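Acetone carboxylase alpha subunit (Xanthobacter autotrophicus Py2, PDB 5M45) forms the alpha subunit of a six-chain enzyme assembly, belongs to the hydantoinase B/oxoprolinase family and carries a bound manganese ion. Local coordinates at residues 158-163 with 246-251; 165-170 with 255-260; 730-735 with 740-745; 721-726 with 754-759. One frame throughout, in Å; residues are numbered along the deposited sequence.

Contact 1. Residues 158-163 with 246-251; sequences VPIFWE and KLVEEV
Helix-on-sheet packing joins I160 and W162, at the end of strand 153-162, to V248 and E249 of helix 227-255. The two short segments run nearly parallel, 19° apart, with their axes 9.3 Å from each other at the closest, a spacing that side chains must fill. I160 does so with its CG2 branch, which meets CG1 of V248 at 4.1 Å; the two side chains cross at about a right angle, and both residues are buried. CG of W162 stands anti to the backbone N (chi1 -179°), which swings the indole over to the helix until CZ3 lies 3.9 Å from the carbonyl O of E249, a van der Waals approach. OE2 of E249 stays 4.4 Å from the carbonyl O of F161, without a hydrogen bond. W162 also touches V252, one turn after V248, and I167 of the adjacent strand, V158 rests on C241 and R245, and V251 turns to L60 and R63 of helix 54-75, leaving helix 227-255 between sheet and helix.

Contact 2. Residues 165-170 with 255-260; sequences ELIGWV and EGIEAY
I167 and I257 bring their CA atoms to 9.2 Å where a classic beta bulge, I167 and G168 facing I160, meets the first turn of helix 257-282. The helix starts after G256, whose positive phi (93°) breaks it from the helix before. I167 CD1 touches I257 CD1 at 4.1 Å, the two isoleucines reaching tip to tip. The same I167 CD1 lies 4.1 Å from CE2 of Y260, meeting that ring obliquely. With chi1 at 60°, I167 holds CG1 between its backbone N and carbonyl carbon, and this branch carries CD1 to both partners, while its CG2 also touches I257 CD1. The polar link runs through a water: Y260 OH donates to it at 2.7 Å and it donates to the carbonyl O of I167 at 3.0 Å, phenol and bulge carbonyl making no direct hydrogen bond. W162 packs against I167 and I257, V252 against I257 and Y260, and L64 against Y260, setting the contact between this antiparallel hairpin and helices 227-255, 257-282 and 54-75.

Contact 3. Residues 730-735 with 740-745; sequences KDFRTF and DSWTLP
R733 and W742 carry the firm part of this contact, in which the last turns of helix 726-735 are met by the chain returning after it. The arginine, extended from CG to NE, grips the carbonyl O of W742 end-on with both terminal nitrogens, NH2 at 2.8 Å and NH1 at 3.0 Å from that one atom. The oxygen lies near the guanidinium plane, but the two N-H directions converge on it at 145° and 139°, the price of sharing a single acceptor. E729 holds NE of R733 in a salt bridge. The indole turns its edge to one guanidinium face, CE3 4.0 Å from NH2 of R733, the planes 70° apart. On the buried side, CE1 of F732 meets CH2 of W742 at 3.9 Å, the side chains crossing near a right angle, while W742 NE1 is bonded to the carbonyl O of I705 and K708 makes a cation-pi contact with the indole.

Toward solvent the hold is looser. OD1 of D740 stays 4.5 Å from NH1 of R733, well out of the guanidinium plane, so no N-H points at it and only the charges are near; a water joins the two atoms. A second water accepts weakly from NH2 of R733 and also from N of L744. This is a helix followed by a return loop, closed by an arginine from the helix on a loop carbonyl.

Contact 4. Residues 721-726 with 754-759; sequences SFKLGP and YGSRYS
K723 and S756 meet by van der Waals contact at the surface, where NZ of the lysine lies 3.9 Å from CB of the serine. A second such contact puts CD of K723 4.2 Å from NH1 of R757, near the plane of the guanidinium and at its edge. The bend at chi3 (-63°) in the lysine chain turns its amino end toward the loop.

The hydrogen bonds between the segments run through one water. It donates to OG of S756 at 3.0 Å and accepts from NH1 of R757 at 3.2 Å, lying at the edge of that guanidinium in its plane. K723 NZ also reaches this water, at 2.5 Å, a distance short enough to leave its exact value doubtful. S756 OG has a further partner in the carbonyl O of T753.

Charges form the third kind. NZ of K723 and NH1 of R757 stand 4.9 Å apart, like charges that acidic neighbours would offset: K723 makes a salt bridge to E746, and R757 a long, weak ion pair with E747. The R757 side chain is about 8 Å from a bound magnesium ion.

Nearby, Y754 and G755 are hydrogen-bonded to W532 and D531 of the second subunit. The result is a surface contact between the last turn of helix 712-724 and an irregular loop, bridged by a water, with no direct hydrogen bond across it.

How the contacts relate
From the N terminus, strands 153-162 and 165-175 follow each other as neighbours in one antiparallel sheet, and helices 227-255 and 257-282 follow in turn; contacts 1 and 2 each close a loop of over eighty residues between a strand and a helix. Their segments alternate along the chain, so the loops cross, and backbone hydrogen bonds of I160 with I167 and G168 probably connect them within the sheet, their centres 7 Å apart. Farther on, contact 4 joins the end of helix 712-724 to a later loop, and the shorter loop of contact 3, on helix 726-735, lies wholly within that span. F722 packs on F732, W742 and L744 to connect these two, whereas neither touches contact 1 or 2.

Contact 1. Residues 158-163 with 246-251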
loop_
_atom_site.group_PDB
_atom_site.type_symbol
_atom_site.label_atom_id
_atom_site.label_comp_id
_atom_site.label_asym_id
_atom_site.label_seq_id
_atom_site.Cartn_x
_atom_site.Cartn_y
_atom_site.Cartn_z
ATOM N N VAL A 158 4.692 6.487 21.698
ATOM C CA VAL A 158 5.963 7.065 22.174
ATOM C C VAL A 158 6.327 6.388 23.526
ATOM O O VAL A 158 5.504 6.385 24.453
ATOM C CB VAL A 158 5.827 8.586 22.375
ATOM C CG1 VAL A 158 7.078 9.158 22.999
ATOM C CG2 VAL A 158 5.507 9.257 21.041
ATOM N N PRO A 159 7.559 5.852 23.653
ATOM C CA PRO A 159 7.991 5.319 24.952
ATOM C C PRO A 159 8.314 6.442 25.930
ATOM O O PRO A 159 8.681 7.561 25.510
ATOM C CB PRO A 159 9.250 4.507 24.611
ATOM C CG PRO A 159 9.833 5.245 23.439
ATOM C CD PRO A 159 8.627 5.733 22.641
ATOM N N ILE A 160 8.132 6.151 27.213
ATOM C CA ILE A 160 8.436 7.091 28.306
ATOM C C ILE A 160 9.587 6.559 29.156
ATOM O O ILE A 160 9.523 5.431 29.653
ATOM C CB ILE A 160 7.180 7.329 29.193
ATOM C CG1 ILE A 160 6.011 7.804 28.315
ATOM C CG2 ILE A 160 7.506 8.316 30.305
ATOM C CD1 ILE A 160 4.653 7.898 29.009
ATOM N N PHE A 161 10.627 7.378 29.327
ATOM C CA PHE A 161 11.866 7.035 30.045
ATOM C C PHE A 161 12.044 7.890 31.316
ATOM O O PHE A 161 11.579 9.014 31.391
ATOM C CB PHE A 161 13.093 7.200 29.108
ATOM C CG PHE A 161 13.295 6.035 28.147
ATOM C CD1 PHE A 161 12.520 5.906 27.014
ATOM C CD2 PHE A 161 14.301 5.098 28.380
ATOM C CE1 PHE A 161 12.727 4.850 26.111
ATOM C CE2 PHE A 161 14.486 4.032 27.513
ATOM C CZ PHE A 161 13.718 3.912 26.364
ATOM N N TRP A 162 12.666 7.312 32.329
ATOM C CA TRP A 162 13.048 8.008 33.551
ATOM C C TRP A 162 14.464 7.545 33.905
ATOM O O TRP A 162 14.707 6.352 34.104
ATOM C CB TRP A 162 12.087 7.730 34.721
ATOM C CG TRP A 162 12.494 8.474 35.980
ATOM C CD1 TRP A 162 13.072 7.931 37.120
ATOM C CD2 TRP A 162 12.392 9.874 36.228
ATOM N NE1 TRP A 162 13.335 8.921 38.038
ATOM C CE2 TRP A 162 12.926 10.119 37.519
ATOM C CE3 TRP A 162 11.899 10.943 35.490
ATOM C CZ2 TRP A 162 12.972 11.389 38.079
ATOM C CZ3 TRP A 162 11.954 12.230 36.069
ATOM C CH2 TRP A 162 12.465 12.429 37.345
ATOM N N GLU A 163 15.388 8.507 33.952
ATOM C CA GLU A 163 16.802 8.232 34.233
ATOM C C GLU A 163 17.383 7.087 33.416
ATOM O O GLU A 163 18.037 6.203 33.938
ATOM C CB GLU A 163 17.000 8.046 35.738
ATOM C CG GLU A 163 16.978 9.435 36.395
ATOM C CD GLU A 163 17.058 9.429 37.900
ATOM O OE1 GLU A 163 17.140 8.308 38.475
ATOM O OE2 GLU A 163 17.015 10.557 38.496
ATOM N N LYS A 246 5.397 14.713 29.022
ATOM C CA LYS A 246 5.866 15.804 29.876
ATOM C C LYS A 246 5.197 15.788 31.251
ATOM O O LYS A 246 5.856 15.958 32.281
ATOM C CB LYS A 246 5.628 17.120 29.183
ATOM C CG LYS A 246 6.197 18.330 29.907
ATOM C CD LYS A 246 5.953 19.543 29.016
ATOM C CE LYS A 246 5.579 20.801 29.790
ATOM N NZ LYS A 246 6.690 21.788 29.701
ATOM N N LEU A 247 3.885 15.589 31.270
ATOM C CA LEU A 247 3.155 15.496 32.546
ATOM C C LEU A 247 3.649 14.312 33.425
ATOM O O LEU A 247 3.855 14.480 34.645
ATOM C CB LEU A 247 1.652 15.424 32.315
ATOM C CG LEU A 247 0.869 15.141 33.611
ATOM C CD1 LEU A 247 0.847 16.385 34.481
ATOM C CD2 LEU A 247 -0.506 14.649 33.347
ATOM N N VAL A 248 3.880 13.151 32.821
ATOM C CA VAL A 248 4.411 12.003 33.585
ATOM C C VAL A 248 5.787 12.354 34.203
ATOM O O VAL A 248 6.019 12.080 35.384
ATOM C CB VAL A 248 4.449 10.676 32.768
ATOM C CG1 VAL A 248 5.198 9.558 33.509
ATOM C CG2 VAL A 248 3.004 10.231 32.449
ATOM N N GLU A 249 6.657 12.990 33.430
ATOM C CA GLU A 249 7.977 13.414 33.935
ATOM C C GLU A 249 7.838 14.375 35.146
ATOM O O GLU A 249 8.588 14.254 36.096
ATOM C CB GLU A 249 8.830 14.053 32.811
ATOM C CG GLU A 249 9.359 13.030 31.794
ATOM C CD GLU A 249 9.942 13.659 30.489
ATOM O OE1 GLU A 249 9.762 14.887 30.277
ATOM O OE2 GLU A 249 10.566 12.926 29.651
ATOM N N GLU A 250 6.880 15.309 35.092
ATOM C CA GLU A 250 6.623 16.245 36.182
ATOM C C GLU A 250 6.084 15.559 37.436
ATOM O O GLU A 250 6.510 15.875 38.547
ATOM C CB GLU A 250 5.652 17.362 35.739
ATOM C CG GLU A 250 6.321 18.408 34.835
ATOM C CD GLU A 250 5.386 19.296 34.024
ATOM O OE1 GLU A 250 4.141 19.138 34.095
ATOM O OE2 GLU A 250 5.919 20.164 33.259
ATOM N N VAL A 251 5.147 14.637 37.249
ATOM C CA VAL A 251 4.561 13.858 38.348
ATOM C C VAL A 251 5.618 13.011 39.034
ATOM O O VAL A 251 5.680 12.985 40.263
ATOM C CB VAL A 251 3.351 13.006 37.855
ATOM C CG1 VAL A 251 2.928 11.978 38.875
ATOM C CG2 VAL A 251 2.176 13.925 37.531
#

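Contact 2. Residues 165-170 with 255-260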
loop_
_atom_site.group_PDB
_atom_site.type_symbol
_atom_site.label_atom_id
_atom_site.label_comp_id
_atom_site.label_asym_id
_atom_site.label_seq_id
_atom_site.Cartn_x
_atom_site.Cartn_y
_atom_site.Cartn_z
ATOM N N GLU A 165 15.883 4.604 31.776
ATOM C CA GLU A 165 15.158 3.326 31.713
ATOM C C GLU A 165 13.683 3.552 31.351
ATOM O O GLU A 165 13.116 4.591 31.651
ATOM C CB GLU A 165 15.265 2.583 33.051
ATOM C CG GLU A 165 16.686 2.361 33.579
ATOM C CD GLU A 165 16.676 1.606 34.898
ATOM O OE1 GLU A 165 16.306 2.236 35.910
ATOM O OE2 GLU A 165 16.949 0.378 34.946
ATOM N N LEU A 166 13.076 2.561 30.704
ATOM C CA LEU A 166 11.688 2.662 30.244
ATOM C C LEU A 166 10.734 2.418 31.399
ATOM O O LEU A 166 10.874 1.402 32.109
ATOM C CB LEU A 166 11.411 1.653 29.108
ATOM C CG LEU A 166 10.047 1.784 28.380
ATOM C CD1 LEU A 166 10.181 1.481 26.897
ATOM C CD2 LEU A 166 8.996 0.877 28.982
ATOM N N ILE A 167 9.777 3.320 31.581
ATOM C CA ILE A 167 8.790 3.213 32.632
ATOM C C ILE A 167 7.333 3.188 32.130
ATOM O O ILE A 167 6.412 3.029 32.943
ATOM C CB ILE A 167 8.956 4.313 33.719
ATOM C CG1 ILE A 167 8.807 5.716 33.126
ATOM C CG2 ILE A 167 10.329 4.208 34.386
ATOM C CD1 ILE A 167 8.350 6.762 34.148
ATOM N N GLY A 168 7.122 3.262 30.824
ATOM C CA GLY A 168 5.759 3.293 30.263
ATOM C C GLY A 168 5.732 3.674 28.796
ATOM O O GLY A 168 6.787 3.762 28.137
ATOM N N TRP A 169 4.515 3.828 28.276
ATOM C CA TRP A 169 4.293 4.277 26.909
ATOM C C TRP A 169 3.058 5.186 26.881
ATOM O O TRP A 169 2.195 5.073 27.760
ATOM C CB TRP A 169 3.991 3.080 25.993
ATOM C CG TRP A 169 4.914 1.868 26.022
ATOM C CD1 TRP A 169 4.988 0.907 26.990
ATOM C CD2 TRP A 169 5.871 1.487 25.019
ATOM N NE1 TRP A 169 5.914 -0.051 26.659
ATOM C CE2 TRP A 169 6.470 0.275 25.454
ATOM C CE3 TRP A 169 6.269 2.033 23.792
ATOM C CZ2 TRP A 169 7.430 -0.395 24.692
ATOM C CZ3 TRP A 169 7.241 1.350 23.037
ATOM C CH2 TRP A 169 7.800 0.160 23.491
ATOM N N VAL A 170 2.938 6.041 25.850
ATOM C CA VAL A 170 1.693 6.769 25.607
ATOM C C VAL A 170 1.255 6.539 24.152
ATOM O O VAL A 170 2.075 6.608 23.209
ATOM C CB VAL A 170 1.791 8.276 25.937
ATOM C CG1 VAL A 170 2.958 8.931 25.247
ATOM C CG2 VAL A 170 0.511 9.018 25.570
ATOM N N GLU A 255 6.493 13.540 42.953
ATOM C CA GLU A 255 6.074 12.492 43.928
ATOM C C GLU A 255 7.025 11.323 44.092
ATOM O O GLU A 255 6.853 10.512 45.018
ATOM C CB GLU A 255 4.698 11.925 43.570
ATOM C CG GLU A 255 3.593 12.935 43.351
ATOM C CD GLU A 255 3.365 13.851 44.566
ATOM O OE1 GLU A 255 3.687 13.466 45.721
ATOM O OE2 GLU A 255 2.845 14.954 44.399
ATOM N N GLY A 256 8.012 11.218 43.206
ATOM C CA GLY A 256 9.006 10.151 43.262
ATOM C C GLY A 256 8.627 8.958 42.410
ATOM O O GLY A 256 7.445 8.617 42.279
ATOM N N ILE A 257 9.635 8.349 41.816
ATOM C CA ILE A 257 9.449 7.197 40.924
ATOM C C ILE A 257 8.853 5.980 41.646
ATOM O O ILE A 257 8.068 5.257 41.040
ATOM C CB ILE A 257 10.767 6.836 40.147
ATOM C CG1 ILE A 257 10.543 5.708 39.116
ATOM C CG2 ILE A 257 11.876 6.354 41.095
ATOM C CD1 ILE A 257 9.525 6.011 38.014
ATOM N N GLU A 258 9.163 5.774 42.922
ATOM C CA GLU A 258 8.670 4.561 43.630
ATOM C C GLU A 258 7.138 4.540 43.722
ATOM O O GLU A 258 6.520 3.500 43.497
ATOM C CB GLU A 258 9.220 4.422 45.060
ATOM C CG GLU A 258 10.735 4.371 45.160
ATOM C CD GLU A 258 11.266 3.037 44.793
ATOM O OE1 GLU A 258 11.388 2.224 45.762
ATOM O OE2 GLU A 258 11.603 2.809 43.596
ATOM N N ALA A 259 6.548 5.684 44.067
ATOM C CA ALA A 259 5.103 5.793 44.130
ATOM C C ALA A 259 4.450 5.620 42.740
ATOM O O ALA A 259 3.440 4.911 42.620
ATOM C CB ALA A 259 4.691 7.124 44.745
ATOM N N TYR A 260 5.003 6.272 41.709
ATOM C CA TYR A 260 4.460 6.130 40.354
ATOM C C TYR A 260 4.552 4.678 39.878
ATOM O O TYR A 260 3.604 4.171 39.276
ATOM C CB TYR A 260 5.185 7.051 39.343
ATOM C CG TYR A 260 4.645 6.907 37.943
ATOM C CD1 TYR A 260 3.566 7.680 37.519
ATOM C CD2 TYR A 260 5.174 5.976 37.050
ATOM C CE1 TYR A 260 3.033 7.533 36.254
ATOM C CE2 TYR A 260 4.653 5.838 35.774
ATOM C CZ TYR A 260 3.568 6.599 35.378
ATOM O OH TYR A 260 3.002 6.470 34.121
HETATM O O HOH W 1 3.646 4.056 33.002
#

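Contact 3. Residues 730-735 with 740-745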
loop_
_atom_site.group_PDB
_atom_site.type_symbol
_atom_site.label_atom_id
_atom_site.label_comp_id
_atom_site.label_asym_id
_atom_site.label_seq_id
_atom_site.Cartn_x
_atom_site.Cartn_y
_atom_site.Cartn_z
ATOM N N LYS A 730 -24.158 -29.980 16.281
ATOM C CA LYS A 730 -24.811 -30.941 17.150
ATOM C C LYS A 730 -26.113 -30.392 17.803
ATOM O O LYS A 730 -27.142 -31.080 17.813
ATOM C CB LYS A 730 -23.808 -31.453 18.190
ATOM C CG LYS A 730 -24.413 -32.385 19.249
ATOM C CD LYS A 730 -23.309 -32.792 20.230
ATOM C CE LYS A 730 -23.829 -33.418 21.502
ATOM N NZ LYS A 730 -24.655 -34.612 21.168
ATOM N N ASP A 731 -26.055 -29.164 18.314
ATOM C CA ASP A 731 -27.227 -28.423 18.879
ATOM C C ASP A 731 -28.372 -28.299 17.846
ATOM O O ASP A 731 -29.531 -28.555 18.158
ATOM C CB ASP A 731 -26.768 -26.995 19.315
ATOM C CG ASP A 731 -27.744 -26.187 20.138
ATOM O OD1 ASP A 731 -28.745 -26.802 20.575
ATOM O OD2 ASP A 731 -27.461 -24.908 20.387
ATOM N N PHE A 732 -28.031 -27.866 16.640
ATOM C CA PHE A 732 -29.011 -27.691 15.549
ATOM C C PHE A 732 -29.688 -29.017 15.162
ATOM O O PHE A 732 -30.907 -29.073 15.027
ATOM C CB PHE A 732 -28.286 -27.110 14.338
ATOM C CG PHE A 732 -29.166 -26.769 13.165
ATOM C CD1 PHE A 732 -29.403 -27.702 12.150
ATOM C CD2 PHE A 732 -29.682 -25.472 13.014
ATOM C CE1 PHE A 732 -30.173 -27.377 11.041
ATOM C CE2 PHE A 732 -30.472 -25.142 11.909
ATOM C CZ PHE A 732 -30.715 -26.093 10.930
ATOM N N ARG A 733 -28.894 -30.073 15.000
ATOM C CA ARG A 733 -29.415 -31.405 14.654
ATOM C C ARG A 733 -30.338 -31.946 15.727
ATOM O O ARG A 733 -31.356 -32.561 15.403
ATOM C CB ARG A 733 -28.287 -32.450 14.402
ATOM C CG ARG A 733 -27.491 -32.209 13.130
ATOM C CD ARG A 733 -26.282 -33.138 13.014
ATOM N NE ARG A 733 -25.648 -33.046 11.705
ATOM C CZ ARG A 733 -26.037 -33.672 10.592
ATOM N NH1 ARG A 733 -27.076 -34.496 10.580
ATOM N NH2 ARG A 733 -25.376 -33.452 9.437
ATOM N N THR A 734 -29.968 -31.743 16.987
ATOM C CA THR A 734 -30.765 -32.197 18.106
ATOM C C THR A 734 -32.079 -31.406 18.193
ATOM O O THR A 734 -33.140 -31.993 18.369
ATOM C CB THR A 734 -29.996 -32.065 19.450
ATOM O OG1 THR A 734 -28.810 -32.843 19.385
ATOM C CG2 THR A 734 -30.804 -32.584 20.613
ATOM N N PHE A 735 -31.983 -30.085 18.066
ATOM C CA PHE A 735 -33.145 -29.224 18.187
ATOM C C PHE A 735 -34.203 -29.589 17.132
ATOM O O PHE A 735 -35.392 -29.661 17.446
ATOM C CB PHE A 735 -32.815 -27.729 18.083
ATOM C CG PHE A 735 -34.040 -26.863 18.227
ATOM C CD1 PHE A 735 -34.535 -26.525 19.494
ATOM C CD2 PHE A 735 -34.777 -26.487 17.087
ATOM C CE1 PHE A 735 -35.696 -25.798 19.628
ATOM C CE2 PHE A 735 -35.942 -25.755 17.214
ATOM C CZ PHE A 735 -36.409 -25.414 18.491
ATOM N N ASP A 740 -28.947 -38.535 10.801
ATOM C CA ASP A 740 -27.553 -38.502 10.357
ATOM C C ASP A 740 -27.351 -38.520 8.838
ATOM O O ASP A 740 -26.330 -38.022 8.360
ATOM C CB ASP A 740 -26.720 -39.626 11.019
ATOM C CG ASP A 740 -26.529 -39.414 12.522
ATOM O OD1 ASP A 740 -26.746 -38.291 13.020
ATOM O OD2 ASP A 740 -26.178 -40.386 13.217
ATOM N N SER A 741 -28.319 -39.044 8.093
ATOM C CA SER A 741 -28.286 -39.019 6.623
ATOM C C SER A 741 -28.467 -37.603 5.995
ATOM O O SER A 741 -28.135 -37.409 4.835
ATOM C CB SER A 741 -29.356 -39.949 6.084
ATOM O OG SER A 741 -30.620 -39.533 6.577
ATOM N N TRP A 742 -29.008 -36.642 6.747
ATOM C CA TRP A 742 -29.075 -35.239 6.304
ATOM C C TRP A 742 -27.704 -34.571 6.516
ATOM O O TRP A 742 -27.163 -34.647 7.604
ATOM C CB TRP A 742 -30.161 -34.473 7.097
ATOM C CG TRP A 742 -30.377 -33.017 6.714
ATOM C CD1 TRP A 742 -31.240 -32.540 5.796
ATOM C CD2 TRP A 742 -29.709 -31.871 7.266
ATOM N NE1 TRP A 742 -31.165 -31.170 5.726
ATOM C CE2 TRP A 742 -30.227 -30.731 6.619
ATOM C CE3 TRP A 742 -28.713 -31.694 8.242
ATOM C CZ2 TRP A 742 -29.798 -29.437 6.929
ATOM C CZ3 TRP A 742 -28.281 -30.404 8.538
ATOM C CH2 TRP A 742 -28.846 -29.303 7.893
ATOM N N THR A 743 -27.158 -33.953 5.467
ATOM C CA THR A 743 -25.900 -33.197 5.561
ATOM C C THR A 743 -26.029 -31.889 4.740
ATOM O O THR A 743 -26.852 -31.818 3.799
ATOM C CB THR A 743 -24.668 -33.977 5.046
ATOM O OG1 THR A 743 -24.801 -34.231 3.643
ATOM C CG2 THR A 743 -24.505 -35.349 5.790
ATOM N N LEU A 744 -25.222 -30.886 5.107
ATOM C CA LEU A 744 -25.214 -29.567 4.456
ATOM C C LEU A 744 -23.782 -29.110 4.087
ATOM O O LEU A 744 -23.247 -28.136 4.683
ATOM C CB LEU A 744 -25.951 -28.552 5.331
ATOM C CG LEU A 744 -26.385 -27.260 4.617
ATOM C CD1 LEU A 744 -27.577 -27.463 3.656
ATOM C CD2 LEU A 744 -26.651 -26.182 5.667
ATOM N N PRO A 745 -23.153 -29.804 3.128
ATOM C CA PRO A 745 -21.817 -29.344 2.690
ATOM C C PRO A 745 -21.913 -28.036 1.881
ATOM O O PRO A 745 -22.792 -27.868 1.025
ATOM C CB PRO A 745 -21.310 -30.495 1.819
ATOM C CG PRO A 745 -22.538 -31.175 1.307
ATOM C CD PRO A 745 -23.607 -30.999 2.379
HETATM O O HOH W 2 -28.160 -36.021 12.868
HETATM O O HOH W 3 -23.547 -31.416 7.669
#

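Contact 4. Residues 721-726 with 754-759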
loop_
_atom_site.group_PDB
_atom_site.type_symbol
_atom_site.label_atom_id
_atom_site.label_comp_id
_atom_site.label_asym_id
_atom_site.label_seq_id
_atom_site.Cartn_x
_atom_site.Cartn_y
_atom_site.Cartn_z
ATOM N N SER A 721 -20.836 -22.129 9.444
ATOM C CA SER A 721 -20.957 -22.163 10.908
ATOM C C SER A 721 -20.772 -23.610 11.473
ATOM O O SER A 721 -20.072 -23.831 12.457
ATOM C CB SER A 721 -22.293 -21.546 11.342
ATOM O OG SER A 721 -22.390 -20.128 11.023
ATOM N N PHE A 722 -21.388 -24.588 10.807
ATOM C CA PHE A 722 -21.276 -25.981 11.221
ATOM C C PHE A 722 -19.825 -26.445 11.201
ATOM O O PHE A 722 -19.370 -27.069 12.163
ATOM C CB PHE A 722 -22.074 -26.941 10.322
ATOM C CG PHE A 722 -23.588 -26.826 10.401
ATOM C CD1 PHE A 722 -24.257 -26.188 11.452
ATOM C CD2 PHE A 722 -24.343 -27.405 9.404
ATOM C CE1 PHE A 722 -25.631 -26.108 11.466
ATOM C CE2 PHE A 722 -25.728 -27.327 9.411
ATOM C CZ PHE A 722 -26.377 -26.676 10.441
ATOM N N LYS A 723 -19.101 -26.151 10.113
ATOM C CA LYS A 723 -17.697 -26.599 9.993
ATOM C C LYS A 723 -16.780 -26.000 11.056
ATOM O O LYS A 723 -15.949 -26.684 11.563
ATOM C CB LYS A 723 -17.112 -26.277 8.625
ATOM C CG LYS A 723 -17.546 -27.287 7.594
ATOM C CD LYS A 723 -16.970 -26.939 6.207
ATOM C CE LYS A 723 -17.496 -25.572 5.670
ATOM N NZ LYS A 723 -17.376 -25.366 4.222
ATOM N N LEU A 724 -16.922 -24.715 11.358
ATOM C CA LEU A 724 -16.106 -24.054 12.413
ATOM C C LEU A 724 -16.562 -24.327 13.864
ATOM O O LEU A 724 -15.793 -24.072 14.796
ATOM C CB LEU A 724 -16.072 -22.539 12.180
ATOM C CG LEU A 724 -15.203 -22.111 10.987
ATOM C CD1 LEU A 724 -15.654 -20.741 10.475
ATOM C CD2 LEU A 724 -13.740 -22.101 11.332
ATOM N N GLY A 725 -17.788 -24.820 14.037
ATOM C CA GLY A 725 -18.437 -25.009 15.342
ATOM C C GLY A 725 -19.197 -26.332 15.470
ATOM O O GLY A 725 -20.428 -26.342 15.421
ATOM N N PRO A 726 -18.482 -27.439 15.652
ATOM C CA PRO A 726 -19.166 -28.741 15.773
ATOM C C PRO A 726 -20.198 -28.843 16.907
ATOM O O PRO A 726 -21.160 -29.583 16.778
ATOM C CB PRO A 726 -18.033 -29.760 16.005
ATOM C CG PRO A 726 -16.763 -28.947 16.154
ATOM C CD PRO A 726 -17.012 -27.532 15.760
ATOM N N TYR A 754 -14.117 -20.248 -2.130
ATOM C CA TYR A 754 -12.679 -19.968 -1.925
ATOM C C TYR A 754 -12.438 -19.532 -0.492
ATOM O O TYR A 754 -13.176 -18.703 0.074
ATOM C CB TYR A 754 -12.153 -18.910 -2.920
ATOM C CG TYR A 754 -11.890 -19.399 -4.358
ATOM C CD1 TYR A 754 -12.535 -20.510 -4.886
ATOM C CD2 TYR A 754 -11.021 -18.686 -5.200
ATOM C CE1 TYR A 754 -12.291 -20.930 -6.188
ATOM C CE2 TYR A 754 -10.776 -19.104 -6.507
ATOM C CZ TYR A 754 -11.444 -20.206 -7.014
ATOM O OH TYR A 754 -11.208 -20.669 -8.271
ATOM N N GLY A 755 -11.427 -20.119 0.117
ATOM C CA GLY A 755 -11.091 -19.903 1.497
ATOM C C GLY A 755 -11.800 -20.772 2.528
ATOM O O GLY A 755 -11.493 -20.652 3.731
ATOM N N SER A 756 -12.703 -21.649 2.122
ATOM C CA SER A 756 -13.406 -22.510 3.085
ATOM C C SER A 756 -12.536 -23.615 3.689
ATOM O O SER A 756 -12.809 -24.080 4.812
ATOM C CB SER A 756 -14.654 -23.139 2.465
ATOM O OG SER A 756 -14.311 -24.068 1.488
ATOM N N ARG A 757 -11.512 -24.051 2.957
ATOM C CA ARG A 757 -10.638 -25.152 3.375
ATOM C C ARG A 757 -9.168 -24.726 3.422
ATOM O O ARG A 757 -8.445 -25.103 4.350
ATOM C CB ARG A 757 -10.829 -26.353 2.461
ATOM C CG ARG A 757 -12.217 -26.990 2.599
ATOM C CD ARG A 757 -12.538 -28.132 1.663
ATOM N NE ARG A 757 -12.506 -29.459 2.338
ATOM C CZ ARG A 757 -13.385 -29.935 3.243
ATOM N NH1 ARG A 757 -14.449 -29.216 3.658
ATOM N NH2 ARG A 757 -13.176 -31.153 3.758
ATOM N N TYR A 758 -8.706 -23.944 2.454
ATOM C CA TYR A 758 -7.321 -23.493 2.403
ATOM C C TYR A 758 -7.176 -22.082 2.960
ATOM O O TYR A 758 -7.830 -21.150 2.480
ATOM C CB TYR A 758 -6.793 -23.590 0.975
ATOM C CG TYR A 758 -6.670 -25.021 0.528
ATOM C CD1 TYR A 758 -7.761 -25.709 -0.042
ATOM C CD2 TYR A 758 -5.484 -25.740 0.756
ATOM C CE1 TYR A 758 -7.652 -27.056 -0.393
ATOM C CE2 TYR A 758 -5.382 -27.062 0.408
ATOM C CZ TYR A 758 -6.463 -27.709 -0.174
ATOM O OH TYR A 758 -6.270 -29.010 -0.555
ATOM N N SER A 759 -6.315 -21.942 3.977
ATOM C CA SER A 759 -6.039 -20.643 4.602
ATOM C C SER A 759 -4.586 -20.608 5.144
ATOM O O SER A 759 -4.025 -21.647 5.467
ATOM C CB SER A 759 -7.060 -20.375 5.712
ATOM O OG SER A 759 -6.998 -21.430 6.654
HETATM O O HOH W 4 -15.686 -26.424 2.733
#